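Local coordinates for RNA-dependent RNA polymerase (Taggert virus, PDB 6DX3), which probably removes ubiquitin from modified proteins through its viral OTU domain, a cysteine protease and deubiquitinase module, at residues Ser19-Glu24 with Asp128-Tyr133; Glu30-Pro35 with Tyr151-Pro156; Lys113-Ile118 with Gly134-Leu139. All blocks are in the same frame, centred on the assembly; numbering follows the deposited sequence.

Contact 1. Residues Ser19-Glu24 with Asp128-Tyr133; sequences SPVDLE and DYVVRY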
loop_
_atom_site.group_PDB
_atom_site.type_symbol
_atom_site.label_atom_id
_atom_site.label_comp_id
_atom_site.label_asym_id
_atom_site.label_seq_id
_atom_site.Cartn_x
_atom_site.Cartn_y
_atom_site.Cartn_z
ATOM N N SER A 19 4.918 -3.234 13.006
ATOM C CA SER A 19 6.239 -3.470 13.555
ATOM C C SER A 19 7.067 -2.194 13.525
ATOM O O SER A 19 7.126 -1.534 12.476
ATOM C CB SER A 19 6.966 -4.570 12.779
ATOM O OG SER A 19 8.347 -4.585 13.096
ATOM N N PRO A 20 7.698 -1.814 14.632
ATOM C CA PRO A 20 8.711 -0.759 14.561
ATOM C C PRO A 20 9.960 -1.272 13.865
ATOM O O PRO A 20 10.314 -2.450 13.963
ATOM C CB PRO A 20 8.985 -0.426 16.031
ATOM C CG PRO A 20 8.666 -1.696 16.759
ATOM C CD PRO A 20 7.511 -2.315 16.005
ATOM N N VAL A 21 10.616 -0.374 13.128
ATOM C CA VAL A 21 11.863 -0.675 12.435
ATOM C C VAL A 21 12.788 0.530 12.551
ATOM O O VAL A 21 12.401 1.601 13.017
ATOM C CB VAL A 21 11.653 -1.040 10.946
ATOM C CG1 VAL A 21 10.789 -2.283 10.797
ATOM C CG2 VAL A 21 11.051 0.131 10.187
ATOM N N ASP A 22 14.034 0.333 12.117
ATOM C CA ASP A 22 15.047 1.392 12.040
ATOM C C ASP A 22 15.855 1.098 10.778
ATOM O O ASP A 22 16.863 0.386 10.826
ATOM C CB ASP A 22 15.932 1.440 13.279
ATOM C CG ASP A 22 17.117 2.381 13.117
ATOM O OD1 ASP A 22 16.930 3.602 13.310
ATOM O OD2 ASP A 22 18.227 1.899 12.800
ATOM N N LEU A 23 15.408 1.642 9.647
ATOM C CA LEU A 23 15.875 1.159 8.357
ATOM C C LEU A 23 16.216 2.288 7.396
ATOM O O LEU A 23 15.426 3.210 7.177
ATOM C CB LEU A 23 14.828 0.207 7.731
ATOM C CG LEU A 23 15.012 -0.208 6.273
ATOM C CD1 LEU A 23 14.829 -1.708 6.111
ATOM C CD2 LEU A 23 14.001 0.527 5.409
ATOM N N GLU A 24 17.426 2.204 6.854
ATOM C CA GLU A 24 17.843 2.945 5.672
ATOM C C GLU A 24 17.183 2.255 4.480
ATOM O O GLU A 24 17.560 1.133 4.130
ATOM C CB GLU A 24 19.366 2.904 5.534
ATOM C CG GLU A 24 20.220 3.604 6.630
ATOM C CD GLU A 24 19.814 5.032 6.920
ATOM O OE1 GLU A 24 18.950 5.245 7.794
ATOM O OE2 GLU A 24 20.379 5.952 6.294
ATOM N N ASP A 128 10.672 4.319 10.346
ATOM C CA ASP A 128 10.616 3.980 11.763
ATOM C C ASP A 128 9.523 2.983 12.123
ATOM O O ASP A 128 9.526 2.477 13.251
ATOM C CB ASP A 128 10.443 5.248 12.619
ATOM C CG ASP A 128 9.138 5.974 12.339
ATOM O OD1 ASP A 128 8.658 5.928 11.187
ATOM O OD2 ASP A 128 8.589 6.596 13.274
ATOM N N TYR A 129 8.592 2.689 11.219
ATOM C CA TYR A 129 7.643 1.607 11.447
ATOM C C TYR A 129 7.105 1.133 10.105
ATOM O O TYR A 129 7.217 1.822 9.088
ATOM C CB TYR A 129 6.503 2.024 12.393
ATOM C CG TYR A 129 5.380 2.844 11.783
ATOM C CD1 TYR A 129 4.338 2.231 11.094
ATOM C CD2 TYR A 129 5.337 4.224 11.941
ATOM C CE1 TYR A 129 3.307 2.970 10.548
ATOM C CE2 TYR A 129 4.303 4.973 11.404
ATOM C CZ TYR A 129 3.292 4.339 10.705
ATOM O OH TYR A 129 2.261 5.071 10.164
ATOM N N VAL A 130 6.522 -0.063 10.121
ATOM C CA VAL A 130 5.984 -0.698 8.924
ATOM C C VAL A 130 4.713 -1.445 9.305
ATOM O O VAL A 130 4.609 -1.992 10.409
ATOM C CB VAL A 130 7.025 -1.644 8.276
ATOM C CG1 VAL A 130 7.422 -2.756 9.242
ATOM C CG2 VAL A 130 6.504 -2.221 6.966
ATOM N N VAL A 131 3.730 -1.439 8.407
ATOM C CA VAL A 131 2.522 -2.237 8.577
ATOM C C VAL A 131 2.422 -3.207 7.410
ATOM O O VAL A 131 2.848 -2.910 6.288
ATOM C CB VAL A 131 1.244 -1.374 8.690
ATOM C CG1 VAL A 131 1.370 -0.383 9.842
ATOM C CG2 VAL A 131 0.956 -0.658 7.387
ATOM N N ARG A 132 1.866 -4.384 7.683
ATOM C CA ARG A 132 1.777 -5.449 6.694
ATOM C C ARG A 132 0.337 -5.917 6.586
ATOM O O ARG A 132 -0.259 -6.340 7.582
ATOM C CB ARG A 132 2.690 -6.626 7.055
ATOM C CG ARG A 132 2.715 -7.719 5.991
ATOM C CD ARG A 132 3.567 -8.898 6.419
ATOM N NE ARG A 132 2.889 -9.723 7.411
ATOM C CZ ARG A 132 3.514 -10.512 8.277
ATOM N NH1 ARG A 132 4.838 -10.585 8.271
ATOM N NH2 ARG A 132 2.816 -11.228 9.147
ATOM N N TYR A 133 -0.216 -5.833 5.381
ATOM C CA TYR A 133 -1.508 -6.428 5.052
ATOM C C TYR A 133 -1.213 -7.738 4.330
ATOM O O TYR A 133 -0.920 -7.744 3.134
ATOM C CB TYR A 133 -2.343 -5.481 4.196
ATOM C CG TYR A 133 -2.762 -4.224 4.923
ATOM C CD1 TYR A 133 -3.931 -4.188 5.671
ATOM C CD2 TYR A 133 -1.987 -3.073 4.864
ATOM C CE1 TYR A 133 -4.317 -3.044 6.338
ATOM C CE2 TYR A 133 -2.363 -1.924 5.532
ATOM C CZ TYR A 133 -3.532 -1.913 6.264
ATOM O OH TYR A 133 -3.917 -0.769 6.930
#
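S19 and P20 of strand 17-24 run antiparallel to V130 and Y129 of strand 126-133, near one side of the mixed sheet of the viral OTU domain. S19 and V130 form the hydrogen-bonded pair: S19 N reaches V130 O at 2.9 Å, and V130 N returns to S19 O at 2.8 Å. P20 faces Y129 as the non-hydrogen-bonded pair, P20 CA and Y129 CA 4.1 Å apart. The third bond, V21 N to D128 O at 3.1 Å, has a different geometry: the donor stands above the D128 carbonyl plane, 66° out of it, where the chain turns its corner at D128. Strand 17-24, together with 10-11 at the sheet margin, is consistent with the N-terminal extension of nairovirus OTU proteases.

On the face shared by S19 and V130, V130 CG1 lies between the backbone N and the carbonyl carbon (chi1 61°). There it meets V21 CG1 at 3.7 Å, the two valine side chains crossing at about a right angle, and sits 3.5 Å from S19 O. V21 CG2 comes down to Y129 N at 3.7 Å. S19 OG bonds to P20 O at 3.0 Å and is hydrogen-bonded to D8 N. Of the Y129 side chain, CB lies against S19 O beside the CA-H...O contact from Y129 CA; the ring leads away to stack on H120, whose ND1 is hydrogen-bonded to D128 OD1.

Contact 2. Residues Glu30-Pro35 with Tyr151-Pro156; sequences EIVNQP and YDYLKP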
loop_
_atom_site.group_PDB
_atom_site.type_symbol
_atom_site.label_atom_id
_atom_site.label_comp_id
_atom_site.label_asym_id
_atom_site.label_seq_id
_atom_site.Cartn_x
_atom_site.Cartn_y
_atom_site.Cartn_z
ATOM N N GLU A 30 15.250 -0.028 -3.890
ATOM C CA GLU A 30 15.373 1.120 -4.775
ATOM C C GLU A 30 14.044 1.860 -4.769
ATOM O O GLU A 30 12.987 1.247 -4.962
ATOM C CB GLU A 30 15.731 0.696 -6.201
ATOM C CG GLU A 30 15.178 1.637 -7.260
ATOM C CD GLU A 30 15.718 1.354 -8.640
ATOM O OE1 GLU A 30 16.774 0.696 -8.741
ATOM O OE2 GLU A 30 15.082 1.791 -9.622
ATOM N N ILE A 31 14.091 3.166 -4.527
ATOM C CA ILE A 31 12.886 3.987 -4.539
ATOM C C ILE A 31 12.490 4.218 -5.992
ATOM O O ILE A 31 13.191 4.911 -6.733
ATOM C CB ILE A 31 13.099 5.317 -3.807
ATOM C CG1 ILE A 31 13.516 5.069 -2.354
ATOM C CG2 ILE A 31 11.837 6.173 -3.879
ATOM C CD1 ILE A 31 14.061 6.301 -1.655
ATOM N N VAL A 32 11.369 3.629 -6.408
ATOM C CA VAL A 32 10.826 3.848 -7.744
ATOM C C VAL A 32 9.798 4.967 -7.621
ATOM O O VAL A 32 8.669 4.747 -7.174
ATOM C CB VAL A 32 10.218 2.574 -8.333
ATOM C CG1 VAL A 32 9.789 2.816 -9.775
ATOM C CG2 VAL A 32 11.216 1.428 -8.257
ATOM N N ASN A 33 10.194 6.174 -8.017
ATOM C CA ASN A 33 9.365 7.348 -7.779
ATOM C C ASN A 33 8.106 7.305 -8.634
ATOM O O ASN A 33 8.152 6.991 -9.827
ATOM C CB ASN A 33 10.155 8.625 -8.066
ATOM C CG ASN A 33 11.484 8.662 -7.342
ATOM O OD1 ASN A 33 12.529 8.364 -7.922
ATOM N ND2 ASN A 33 11.453 9.023 -6.064
ATOM N N GLN A 34 6.981 7.621 -8.010
ATOM C CA GLN A 34 5.678 7.674 -8.645
ATOM C C GLN A 34 5.240 9.122 -8.835
ATOM O O GLN A 34 5.709 10.017 -8.125
ATOM C CB GLN A 34 4.646 6.918 -7.797
ATOM C CG GLN A 34 4.988 5.452 -7.601
ATOM C CD GLN A 34 5.186 4.731 -8.919
ATOM O OE1 GLN A 34 4.341 4.801 -9.812
ATOM N NE2 GLN A 34 6.307 4.032 -9.047
ATOM N N PRO A 35 4.360 9.391 -9.802
ATOM C CA PRO A 35 3.938 10.776 -10.052
ATOM C C PRO A 35 3.407 11.441 -8.790
ATOM O O PRO A 35 2.733 10.817 -7.969
ATOM C CB PRO A 35 2.847 10.621 -11.115
ATOM C CG PRO A 35 3.225 9.375 -11.844
ATOM C CD PRO A 35 3.818 8.459 -10.808
ATOM N N TYR A 151 3.073 8.472 -1.836
ATOM C CA TYR A 151 3.448 7.062 -1.822
ATOM C C TYR A 151 4.379 6.780 -2.991
ATOM O O TYR A 151 4.105 7.197 -4.120
ATOM C CB TYR A 151 2.217 6.150 -1.920
ATOM C CG TYR A 151 1.430 5.977 -0.641
ATOM C CD1 TYR A 151 1.813 5.038 0.311
ATOM C CD2 TYR A 151 0.290 6.733 -0.397
ATOM C CE1 TYR A 151 1.093 4.864 1.474
ATOM C CE2 TYR A 151 -0.440 6.566 0.765
ATOM C CZ TYR A 151 -0.031 5.630 1.700
ATOM O OH TYR A 151 -0.750 5.462 2.862
ATOM N N ASP A 152 5.471 6.071 -2.721
ATOM C CA ASP A 152 6.359 5.583 -3.763
ATOM C C ASP A 152 6.459 4.067 -3.664
ATOM O O ASP A 152 6.146 3.469 -2.630
ATOM C CB ASP A 152 7.763 6.204 -3.664
ATOM C CG ASP A 152 7.808 7.642 -4.153
ATOM O OD1 ASP A 152 7.224 7.942 -5.215
ATOM O OD2 ASP A 152 8.430 8.477 -3.467
ATOM N N TYR A 153 6.893 3.447 -4.757
ATOM C CA TYR A 153 7.132 2.012 -4.785
ATOM C C TYR A 153 8.557 1.712 -4.343
ATOM O O TYR A 153 9.482 2.474 -4.636
ATOM C CB TYR A 153 6.895 1.447 -6.187
ATOM C CG TYR A 153 7.050 -0.057 -6.263
ATOM C CD1 TYR A 153 6.099 -0.896 -5.698
ATOM C CD2 TYR A 153 8.145 -0.636 -6.893
ATOM C CE1 TYR A 153 6.231 -2.270 -5.756
ATOM C CE2 TYR A 153 8.283 -2.017 -6.960
ATOM C CZ TYR A 153 7.320 -2.826 -6.388
ATOM O OH TYR A 153 7.439 -4.196 -6.442
ATOM N N LEU A 154 8.726 0.600 -3.633
ATOM C CA LEU A 154 10.037 0.129 -3.204
ATOM C C LEU A 154 10.306 -1.216 -3.862
ATOM O O LEU A 154 9.546 -2.172 -3.668
ATOM C CB LEU A 154 10.118 0.014 -1.679
ATOM C CG LEU A 154 10.062 1.327 -0.892
ATOM C CD1 LEU A 154 9.858 1.055 0.594
ATOM C CD2 LEU A 154 11.322 2.152 -1.117
ATOM N N LYS A 155 11.380 -1.285 -4.641
ATOM C CA LYS A 155 11.764 -2.498 -5.336
ATOM C C LYS A 155 13.028 -3.067 -4.719
ATOM O O LYS A 155 14.013 -2.332 -4.564
ATOM C CB LYS A 155 11.992 -2.212 -6.824
ATOM C CG LYS A 155 12.772 -3.284 -7.564
ATOM C CD LYS A 155 13.269 -2.756 -8.900
ATOM C CE LYS A 155 14.379 -3.624 -9.462
ATOM N NZ LYS A 155 15.456 -2.815 -10.101
ATOM N N PRO A 156 13.036 -4.347 -4.339
ATOM C CA PRO A 156 14.235 -4.939 -3.733
ATOM C C PRO A 156 15.469 -4.702 -4.592
ATOM O O PRO A 156 15.422 -4.795 -5.820
ATOM C CB PRO A 156 13.886 -6.427 -3.638
ATOM C CG PRO A 156 12.395 -6.446 -3.539
ATOM C CD PRO A 156 11.907 -5.295 -4.378
HETATM O O HOH W 1 9.290 10.573 -4.919
#
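With its CG turned beside the backbone N (chi1 -75°), D152 brings OD1 up to the backbone N of Q34, while Q34 bends at chi2 (-55°) and folds NE2 back onto V32 O. The bond from Q34 N to D152 OD1 is 2.8 Å long and nearly straight at 170°, arriving on the anti side and tilted out of the carboxylate plane. V32 O is gripped from opposite faces of its plane, by Q34 NE2 at 3.1 Å and by Y153 N at 3.3 Å. A water links N33 to D152, accepting from N33 ND2 at 2.9 Å and donating to D152 OD2 at 2.7 Å. The same carboxylate takes a hydrogen bond from H150 NE2 on OD1 and a salt bridge from R147 on OD2; the H150-D152 pairing is consistent with the histidine and acid of an OTU cysteine protease active site.

Before the loop that holds N33 and Q34, strand 29-32, outermost on its side of the sheet, lies antiparallel to strand 150-156. E30 N reaches K155 O at 2.7 Å, K155 N bonds back to E30 O, and V32 N to Y153 O. V32 CG2 touches the edge of the Y153 ring, in its plane, at 3.9 Å from CD2. The E30 and K155 side chains run side by side, joined by a long salt bridge from OE1 to NZ of 4.0 Å. On the other face I31 CG1 packs beside L154 CD2.

Contact 3. Residues Lys113-Ile118 with Gly134-Leu139; sequences KVTVYI and GEDPML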
loop_
_atom_site.group_PDB
_atom_site.type_symbol
_atom_site.label_atom_id
_atom_site.label_comp_id
_atom_site.label_asym_id
_atom_site.label_seq_id
_atom_site.Cartn_x
_atom_site.Cartn_y
_atom_site.Cartn_z
ATOM N N LYS A 113 -5.409 -10.764 -3.180
ATOM C CA LYS A 113 -4.720 -11.825 -2.447
ATOM C C LYS A 113 -3.205 -11.686 -2.595
ATOM O O LYS A 113 -2.498 -12.620 -2.980
ATOM C CB LYS A 113 -5.194 -13.207 -2.899
ATOM C CG LYS A 113 -6.552 -13.610 -2.343
ATOM C CD LYS A 113 -7.127 -14.795 -3.093
ATOM C CE LYS A 113 -8.324 -14.386 -3.933
ATOM N NZ LYS A 113 -8.001 -13.226 -4.812
ATOM N N VAL A 114 -2.714 -10.485 -2.307
ATOM C CA VAL A 114 -1.292 -10.172 -2.350
ATOM C C VAL A 114 -0.948 -9.401 -1.085
ATOM O O VAL A 114 -1.759 -8.610 -0.591
ATOM C CB VAL A 114 -0.919 -9.366 -3.615
ATOM C CG1 VAL A 114 -1.653 -8.030 -3.642
ATOM C CG2 VAL A 114 0.589 -9.152 -3.697
ATOM N N THR A 115 0.243 -9.643 -0.552
ATOM C CA THR A 115 0.690 -8.978 0.662
ATOM C C THR A 115 1.342 -7.649 0.309
ATOM O O THR A 115 2.084 -7.549 -0.672
ATOM C CB THR A 115 1.667 -9.868 1.432
ATOM O OG1 THR A 115 1.016 -11.094 1.791
ATOM C CG2 THR A 115 2.150 -9.175 2.693
ATOM N N VAL A 116 1.042 -6.622 1.102
ATOM C CA VAL A 116 1.580 -5.282 0.894
ATOM C C VAL A 116 2.220 -4.799 2.185
ATOM O O VAL A 116 1.582 -4.814 3.244
ATOM C CB VAL A 116 0.497 -4.288 0.431
ATOM C CG1 VAL A 116 1.102 -2.901 0.254
ATOM C CG2 VAL A 116 -0.146 -4.761 -0.867
ATOM N N TYR A 117 3.477 -4.375 2.096
ATOM C CA TYR A 117 4.167 -3.691 3.180
ATOM C C TYR A 117 4.098 -2.193 2.921
ATOM O O TYR A 117 4.362 -1.745 1.800
ATOM C CB TYR A 117 5.631 -4.127 3.276
ATOM C CG TYR A 117 5.875 -5.544 3.754
ATOM C CD1 TYR A 117 6.727 -5.794 4.820
ATOM C CD2 TYR A 117 5.280 -6.630 3.123
ATOM C CE1 TYR A 117 6.966 -7.082 5.256
ATOM C CE2 TYR A 117 5.512 -7.921 3.553
ATOM C CZ TYR A 117 6.357 -8.140 4.620
ATOM O OH TYR A 117 6.596 -9.423 5.055
ATOM N N ILE A 118 3.747 -1.424 3.947
ATOM C CA ILE A 118 3.723 0.033 3.870
ATOM C C ILE A 118 4.766 0.557 4.844
ATOM O O ILE A 118 4.574 0.495 6.066
ATOM C CB ILE A 118 2.339 0.616 4.183
ATOM C CG1 ILE A 118 1.252 -0.100 3.379
ATOM C CG2 ILE A 118 2.319 2.109 3.884
ATOM C CD1 ILE A 118 -0.146 0.443 3.645
ATOM N N GLY A 134 -1.274 -8.843 5.059
ATOM C CA GLY A 134 -0.939 -10.150 4.533
ATOM C C GLY A 134 0.127 -10.832 5.370
ATOM O O GLY A 134 0.588 -10.316 6.386
ATOM N N GLU A 135 0.523 -12.018 4.905
ATOM C CA GLU A 135 1.467 -12.860 5.626
ATOM C C GLU A 135 2.768 -13.121 4.882
ATOM O O GLU A 135 3.716 -13.623 5.496
ATOM C CB GLU A 135 0.828 -14.217 5.964
ATOM C CG GLU A 135 -0.570 -14.129 6.544
ATOM C CD GLU A 135 -0.564 -13.700 7.992
ATOM O OE1 GLU A 135 0.509 -13.768 8.625
ATOM O OE2 GLU A 135 -1.633 -13.299 8.501
ATOM N N ASP A 136 2.849 -12.797 3.595
ATOM C CA ASP A 136 3.976 -13.233 2.788
ATOM C C ASP A 136 5.268 -12.545 3.226
ATOM O O ASP A 136 5.240 -11.441 3.780
ATOM C CB ASP A 136 3.715 -12.951 1.312
ATOM C CG ASP A 136 2.668 -13.871 0.721
ATOM O OD1 ASP A 136 2.496 -14.989 1.251
ATOM O OD2 ASP A 136 2.023 -13.480 -0.273
ATOM N N PRO A 137 6.415 -13.185 3.002
ATOM C CA PRO A 137 7.694 -12.524 3.274
ATOM C C PRO A 137 7.845 -11.238 2.473
ATOM O O PRO A 137 7.141 -10.992 1.489
ATOM C CB PRO A 137 8.731 -13.570 2.850
ATOM C CG PRO A 137 8.025 -14.875 3.002
ATOM C CD PRO A 137 6.590 -14.606 2.646
ATOM N N MET A 138 8.795 -10.413 2.915
ATOM C CA MET A 138 8.975 -9.088 2.332
ATOM C C MET A 138 9.345 -9.165 0.856
ATOM O O MET A 138 8.846 -8.379 0.040
ATOM C CB MET A 138 10.043 -8.329 3.118
ATOM C CG MET A 138 10.329 -6.927 2.626
ATOM S SD MET A 138 11.789 -6.246 3.434
ATOM C CE MET A 138 13.069 -7.326 2.795
ATOM N N LEU A 139 10.213 -10.108 0.489
ATOM C CA LEU A 139 10.740 -10.175 -0.868
ATOM C C LEU A 139 9.734 -10.703 -1.884
ATOM O O LEU A 139 9.969 -10.560 -3.088
ATOM C CB LEU A 139 12.000 -11.044 -0.893
ATOM C CG LEU A 139 13.196 -10.472 -0.128
ATOM C CD1 LEU A 139 14.371 -11.439 -0.152
ATOM C CD2 LEU A 139 13.599 -9.118 -0.697
HETATM O O HOH W 2 2.173 -11.493 -2.040
#
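T115 meets the 134-139 loop with both branches of its side chain. Its OG1 accepts the backbone N-H of D136 at 3.1 Å, with an N-H...O angle of 162°, and CG2 rests 3.7 Å from G134 CA. The fit is close: D136 CB comes within 3.3 Å of T115 OG1. A water joins the same two residues by another route, accepting from T115 N at 3.1 Å and donating to D136 OD2 at 2.7 Å. V116 turns its side chain the other way, onto helix 102-112, as expected along a strand.

Y117 then faces the loop again. Its CG lies beside the backbone N (chi1 -70°), which points the ring at the loop with D136 O in plane at its edge, and OH donates to that oxygen at 2.7 Å, in the carbonyl plane. M138 covers one ring face toward the rim, with CG 4.2 Å above the plane, and its CA makes an off-centre CH-pi contact. The loop passes the beginning of strand 116-121 on its way from strand 126-133 to strand 142-147, the neighbours on its two sides.

D136 is held by its backbone N to T115, just before strand 116-121, and by its backbone O to Y117, within it, so both backbone polar atoms are bonded. The OH bond holds the end of the ring in place, and M138 against one face probably limits its turning.

How the contacts relate
From the N terminus, strand 17-24 comes first; its partner in contact 1 follows some hundred residues later, after all the helices. Contact 2 opens next, at 30-35, and closes at 151-156, in the chain's last strand, so contacts 1 and 2 cross. Contact 3 spans the short excursion from 113-118 to 134-139; it is nested within contact 2 and crosses contact 1. All three reach one sheet: contacts 1 and 2 tie N-terminal strands to its two sides, their centres about 16 Å apart, while contact 3 packs a connecting loop against the start of central strand 116-121. Contacts 1 and 3 touch through V131 O and I118 N, contacts 2 and 3 through Y151 and I118.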